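Local coordinates for protein 6-phosphogluconate dehydrogenase, NAD-binding (Mycolicibacterium smegmatis MC2 155, PDB 6SMT) that reduces imines with S enantioselectivity and binds NADPH, the probable source of the hydride, at residues T223-A226 / Q227-D231; H212-V215 / G216-S219. All blocks are in the same frame, centred on the assembly; numbering follows the deposited sequence.

Contact 1: residues T223-A226 / Q227-D231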
ATOM      1  N   THR B 223       9.394  -7.785  -0.140  1.00 14.12           N
ATOM      2  CA  THR B 223      10.727  -8.372  -0.363  1.00 16.17           C
ATOM      3  C   THR B 223      10.594  -9.822  -0.773  1.00 15.00           C
ATOM      4  O   THR B 223      11.232 -10.222  -1.763  1.00 16.12           O
ATOM      5  CB  THR B 223      11.543  -8.284   0.913  1.00 18.21           C
ATOM      6  OG1 THR B 223      11.790  -6.903   1.149  1.00 19.06           O
ATOM      7  CG2 THR B 223      12.831  -9.086   0.809  1.00 21.55           C
ATOM      8  N   GLU B 224       9.711 -10.573  -0.104  1.00 15.04           N
ATOM      9  CA  GLU B 224       9.500 -11.980  -0.473  1.00 16.30           C
ATOM     10  C   GLU B 224       8.864 -12.139  -1.854  1.00 16.64           C
ATOM     11  O   GLU B 224       9.301 -13.009  -2.646  1.00 17.58           O
ATOM     12  CB  GLU B 224       8.749 -12.735   0.643  1.00 17.75           C
ATOM     13  CG  GLU B 224       8.539 -14.193   0.207  1.00 21.43           C
ATOM     14  CD  GLU B 224       7.936 -15.114   1.245  1.00 31.19           C
ATOM     15  OE1 GLU B 224       7.758 -14.644   2.410  1.00 31.18           O
ATOM     16  OE2 GLU B 224       7.555 -16.258   0.892  1.00 30.68           O
ATOM     17  N   VAL B 225       7.852 -11.341  -2.142  1.00 14.30           N
ATOM     18  CA  VAL B 225       7.153 -11.437  -3.437  1.00 15.57           C
ATOM     19  C   VAL B 225       8.159 -11.094  -4.544  1.00 15.36           C
ATOM     20  O   VAL B 225       8.215 -11.827  -5.532  1.00 16.54           O
ATOM     21  CB  VAL B 225       5.921 -10.525  -3.475  1.00 15.21           C
ATOM     22  CG1 VAL B 225       5.414 -10.324  -4.863  1.00 16.42           C
ATOM     23  CG2 VAL B 225       4.852 -10.985  -2.501  1.00 16.56           C
ATOM     24  N   ALA B 226       8.982 -10.061  -4.410  1.00 15.20           N
ATOM     25  CA  ALA B 226       9.998  -9.730  -5.415  1.00 15.19           C
ATOM     26  C   ALA B 226      11.000 -10.849  -5.654  1.00 17.22           C
ATOM     27  O   ALA B 226      11.293 -11.155  -6.781  1.00 18.57           O
ATOM     28  CB  ALA B 226      10.712  -8.478  -5.016  1.00 15.93           C
ATOM     29  N   GLN B 227      11.439 -11.507  -4.568  1.00 16.97           N
ATOM     30  CA  GLN B 227      12.387 -12.633  -4.719  1.00 19.15           C
ATOM     31  C   GLN B 227      11.709 -13.785  -5.439  1.00 19.30           C
ATOM     32  O   GLN B 227      12.320 -14.403  -6.304  1.00 19.28           O
ATOM     33  CB  GLN B 227      12.958 -12.986  -3.366  1.00 21.85           C
ATOM     34  CG  GLN B 227      14.087 -14.037  -3.523  1.00 26.55           C
ATOM     35  CD  GLN B 227      15.316 -13.413  -4.155  1.00 32.99           C
ATOM     36  OE1 GLN B 227      15.743 -12.366  -3.667  1.00 37.39           O
ATOM     37  NE2 GLN B 227      15.808 -13.960  -5.286  1.00 32.89           N
ATOM     38  N   ARG B 228      10.474 -14.097  -5.089  1.00 16.62           N
ATOM     39  CA  ARG B 228       9.742 -15.188  -5.729  1.00 17.31           C
ATOM     40  C   ARG B 228       9.502 -14.904  -7.190  1.00 18.22           C
ATOM     41  O   ARG B 228       9.585 -15.818  -8.006  1.00 19.00           O
ATOM     42  CB  ARG B 228       8.435 -15.415  -4.971  1.00 16.27           C
ATOM     43  CG  ARG B 228       8.594 -16.072  -3.615  1.00 16.39           C
ATOM     44  CD  ARG B 228       7.271 -16.277  -2.935  1.00 16.90           C
ATOM     45  NE  ARG B 228       7.208 -17.189  -1.785  1.00 17.57           N
ATOM     46  CZ  ARG B 228       7.004 -18.515  -1.890  1.00 18.85           C
ATOM     47  NH1 ARG B 228       7.029 -19.108  -3.080  1.00 18.90           N
ATOM     48  NH2 ARG B 228       6.779 -19.210  -0.783  1.00 20.15           N
ATOM     49  N   VAL B 229       9.175 -13.684  -7.505  1.00 17.87           N
ATOM     50  CA  VAL B 229       8.993 -13.304  -8.927  1.00 19.84           C
ATOM     51  C   VAL B 229      10.298 -13.453  -9.687  1.00 21.93           C
ATOM     52  O   VAL B 229      10.307 -14.089 -10.784  1.00 24.11           O
ATOM     53  CB  VAL B 229       8.418 -11.897  -8.994  1.00 19.16           C
ATOM     54  CG1 VAL B 229       8.492 -11.374 -10.409  1.00 21.37           C
ATOM     55  CG2 VAL B 229       7.012 -11.830  -8.509  1.00 19.88           C
ATOM     56  N   GLU B 230      11.412 -13.029  -9.101  1.00 22.52           N
ATOM     57  CA  GLU B 230      12.718 -13.193  -9.790  1.00 25.95           C
ATOM     58  C   GLU B 230      13.134 -14.632  -9.960  1.00 27.34           C
ATOM     59  O   GLU B 230      13.694 -14.946 -11.015  1.00 28.03           O
ATOM     60  CB  GLU B 230      13.797 -12.524  -8.969  1.00 29.50           C
ATOM     61  CG  GLU B 230      13.948 -11.147  -9.485  1.00 34.81           C
ATOM     62  CD  GLU B 230      15.089 -10.298  -8.925  1.00 38.68           C
ATOM     63  OE1 GLU B 230      15.791 -10.740  -7.945  1.00 47.01           O
ATOM     64  OE2 GLU B 230      15.283  -9.244  -9.476  1.00 31.90           O
ATOM     65  N   ASP B 231      12.858 -15.475  -8.978  1.00 23.44           N
ATOM     66  CA  ASP B 231      13.222 -16.897  -8.899  1.00 24.81           C
ATOM     67  C   ASP B 231      12.200 -17.714  -9.686  1.00 25.53           C
ATOM     68  O   ASP B 231      12.472 -18.889  -9.932  1.00 27.39           O
ATOM     69  CB  ASP B 231      13.324 -17.400  -7.448  1.00 25.87           C
ATOM     70  CG  ASP B 231      14.461 -16.818  -6.631  1.00 27.39           C
ATOM     71  OD1 ASP B 231      15.373 -16.338  -7.281  1.00 33.25           O
ATOM     72  OD2 ASP B 231      14.451 -16.947  -5.376  1.00 29.06           O
TER
HETATM   73  O   HOH W   1       6.013 -17.989   1.799  1.00 25.98           O
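Four regular i to i+4 backbone bonds join residues 223-226 to 227-230 in the last turns of helix 204-231, from Gln227 N to Thr223 O, Arg228 N to Glu224 O, Val229 N to Val225 O and Glu230 N to Ala226 O. Glu224 and Arg228, one turn apart, run alongside each other and point the same way. Arg228 NE gives an almost straight salt-bridging hydrogen bond to the anti lone pair of Glu224 OE2 (2.9 Å, 174° at the hydrogen). Carboxylate and guanidinium are nearly coplanar, 15° apart, and a water at the guanidinium edge links the same OE2 to Arg228 NH2. The extended Glu224 chain, with CG anti to the backbone N (chi1 179°), carries the carboxylate out to this meeting. Arg228 NH1 bonds to the carbonyls of Arg233 and Ser235, so the guanidinium also ties down the chain that leaves the helix. At Gln227, a bend at chi2 turns the amide, and NE2 reaches both carboxylate oxygens of Asp231 through weak bonds, 3.1 Å to OD1 and 3.3 Å to OD2. Val225 CG1 meets Val229 CG2 at 4.3 Å. Val225 also packs on Ile285 and Ser286, in the segment beyond helix 263-280, and on Phe190 of the second subunit's helix 171-199, while Ala226 meets Met208 in that subunit's helix 204-231.

Contact 2: residues H212-V215 / G216-S219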
ATOM      1  N   HIS B 212      -1.357   1.511  10.644  1.00 12.68           N
ATOM      2  CA  HIS B 212       0.123   1.575  10.727  1.00 13.75           C
ATOM      3  C   HIS B 212       0.738   0.205  10.873  1.00 12.81           C
ATOM      4  O   HIS B 212       1.826  -0.108  10.378  1.00 14.06           O
ATOM      5  CB  HIS B 212       0.548   2.462  11.893  1.00 14.05           C
ATOM      6  CG  HIS B 212       0.230   3.888  11.650  1.00 17.39           C
ATOM      7  ND1 HIS B 212       0.576   4.594  10.472  1.00 19.40           N
ATOM      8  CD2 HIS B 212      -0.369   4.806  12.466  1.00 18.27           C
ATOM      9  CE1 HIS B 212       0.159   5.880  10.602  1.00 20.31           C
ATOM     10  NE2 HIS B 212      -0.396   6.039  11.822  1.00 20.21           N
ATOM     11  N   GLY B 213       0.060  -0.746  11.589  1.00 12.85           N
ATOM     12  CA  GLY B 213       0.547  -2.122  11.657  1.00 12.50           C
ATOM     13  C   GLY B 213       0.575  -2.837  10.320  1.00 12.81           C
ATOM     14  O   GLY B 213       1.514  -3.504  10.026  1.00 13.85           O
ATOM     15  N   ILE B 214      -0.448  -2.570   9.495  1.00 11.75           N
ATOM     16  CA  ILE B 214      -0.460  -3.133   8.122  1.00 12.42           C
ATOM     17  C   ILE B 214       0.705  -2.520   7.347  1.00 11.89           C
ATOM     18  O   ILE B 214       1.404  -3.267   6.665  1.00 12.29           O
ATOM     19  CB  ILE B 214      -1.803  -2.870   7.426  1.00 12.16           C
ATOM     20  CG1 ILE B 214      -2.927  -3.662   8.095  1.00 12.34           C
ATOM     21  CG2 ILE B 214      -1.700  -3.154   5.957  1.00 11.90           C
ATOM     22  CD1 ILE B 214      -2.813  -5.132   8.049  1.00 13.40           C
ATOM     23  N   VAL B 215       0.900  -1.194   7.400  1.00 12.42           N
ATOM     24  CA  VAL B 215       2.052  -0.619   6.672  1.00 12.36           C
ATOM     25  C   VAL B 215       3.347  -1.301   7.116  1.00 13.02           C
ATOM     26  O   VAL B 215       4.202  -1.615   6.275  1.00 14.07           O
ATOM     27  CB  VAL B 215       2.056   0.886   6.823  1.00 12.71           C
ATOM     28  CG1 VAL B 215       3.381   1.426   6.280  1.00 13.57           C
ATOM     29  CG2 VAL B 215       0.850   1.578   6.212  1.00 12.98           C
ATOM     30  N   GLY B 216       3.409  -1.621   8.409  1.00 12.85           N
ATOM     31  CA  GLY B 216       4.590  -2.269   8.977  1.00 13.77           C
ATOM     32  C   GLY B 216       4.826  -3.677   8.499  1.00 15.71           C
ATOM     33  O   GLY B 216       5.951  -4.171   8.687  1.00 20.05           O
ATOM     34  N   ILE B 217       3.880  -4.382   7.934  1.00 13.54           N
ATOM     35  CA  ILE B 217       4.127  -5.743   7.420  1.00 13.61           C
ATOM     36  C   ILE B 217       4.413  -5.712   5.914  1.00 13.11           C
ATOM     37  O   ILE B 217       4.814  -6.732   5.342  1.00 15.43           O
ATOM     38  CB  ILE B 217       2.992  -6.745   7.709  1.00 14.79           C
ATOM     39  CG1 ILE B 217       1.696  -6.445   6.971  1.00 14.91           C
ATOM     40  CG2 ILE B 217       2.764  -6.820   9.239  1.00 18.33           C
ATOM     41  CD1 ILE B 217       0.577  -7.502   7.070  1.00 16.95           C
ATOM     42  N   LEU B 218       4.198  -4.573   5.252  1.00 12.88           N
ATOM     43  CA  LEU B 218       4.325  -4.579   3.775  1.00 13.30           C
ATOM     44  C   LEU B 218       5.761  -4.840   3.320  1.00 14.21           C
ATOM     45  O   LEU B 218       5.914  -5.577   2.367  1.00 14.62           O
ATOM     46  CB  LEU B 218       3.853  -3.258   3.195  1.00 12.06           C
ATOM     47  CG  LEU B 218       2.370  -2.936   3.322  1.00 13.10           C
ATOM     48  CD1 LEU B 218       2.073  -1.559   2.768  1.00 13.15           C
ATOM     49  CD2 LEU B 218       1.509  -3.965   2.650  1.00 14.25           C
ATOM     50  N   SER B 219       6.738  -4.214   3.922  1.00 15.49           N
ATOM     51  CA  SER B 219       8.105  -4.348   3.345  1.00 15.84           C
ATOM     52  C   SER B 219       8.575  -5.778   3.353  1.00 16.67           C
ATOM     53  O   SER B 219       9.052  -6.234   2.301  1.00 16.33           O
ATOM     54  CB  SER B 219       9.094  -3.416   4.023  1.00 18.62           C
ATOM     55  OG  SER B 219       9.054  -2.144   3.411  1.00 20.62           O
TER
HETATM   56  O   HOH W   2       6.819  -2.317   6.191  1.00 16.72           O
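Ile217 N stands above the peptide carbonyl plane of Ile214, 62° out of it, and bonds to Ile214 O at 3.0 Å without using a lone pair. Leu218 N likewise lies over the carbonyl plane of Val215, 3.1 Å from Val215 O, whereas Gly216 N is tilted by only 27° from the His212 carbonyl plane in its bond to His212 O. The first two are i to i+3 bonds of the 3-10 kind; the third is an ordinary alpha-helical i to i+4 bond. A weak fourth bond, Leu218 N to Ile214 O, keeps a trace of the alpha pattern. The next alpha bond is broken: Ser219 N and Val215 O are 4.3 Å apart, and a water bridges them, donating to Val215 O (2.7 Å) and accepting from Ser219 N (3.0 Å). This is a water-inserted irregularity midway along helix 204-231, in the helical C-terminal domain that pairs two subunits in imine reductases. Ile217 has its CG1 between the backbone N and the carbonyl carbon (chi1 67°), which brings CG1 to 3.2 Å from Ile214 O and CD1 to 4.3 Å from Ile214 CD1. Ile217 touches bound (2S)-2-ethylhexan-1-ol and packs on Phe183 of the second subunit, a residue lining that ligand's pocket. Leu218 turns back along the preceding turn, its CD1 4.0 Å from Val215 CA. Val215 in turn packs on Ser219 of the second subunit. The imidazole of His212 reaches across the dimer interface, where ND1 hydrogen-bonds Ser219 OG of the second subunit, and Ser219 OG makes the reciprocal bond to His212 ND1 there.

Both contacts belong to helix 204-231 of the C-terminal reductive aminase-like domain. Contact 2 (212-219) comes first along the chain and contact 1 (223-231) follows nearer the helix end, their centres about 18 Å apart. The two follow one another along the helix, and a hydrogen bond from Thr223 OG1 to Ser219 O joins them across the turn between. Contact 2 lies at the irregular middle of the helix, contact 1 in its regular later turns. Each also packs against the second subunit, so this one helix serves the dimer interface over much of its length while passing beside the 2-ethylhexanol pocket, consistent with an active site shared between subunits.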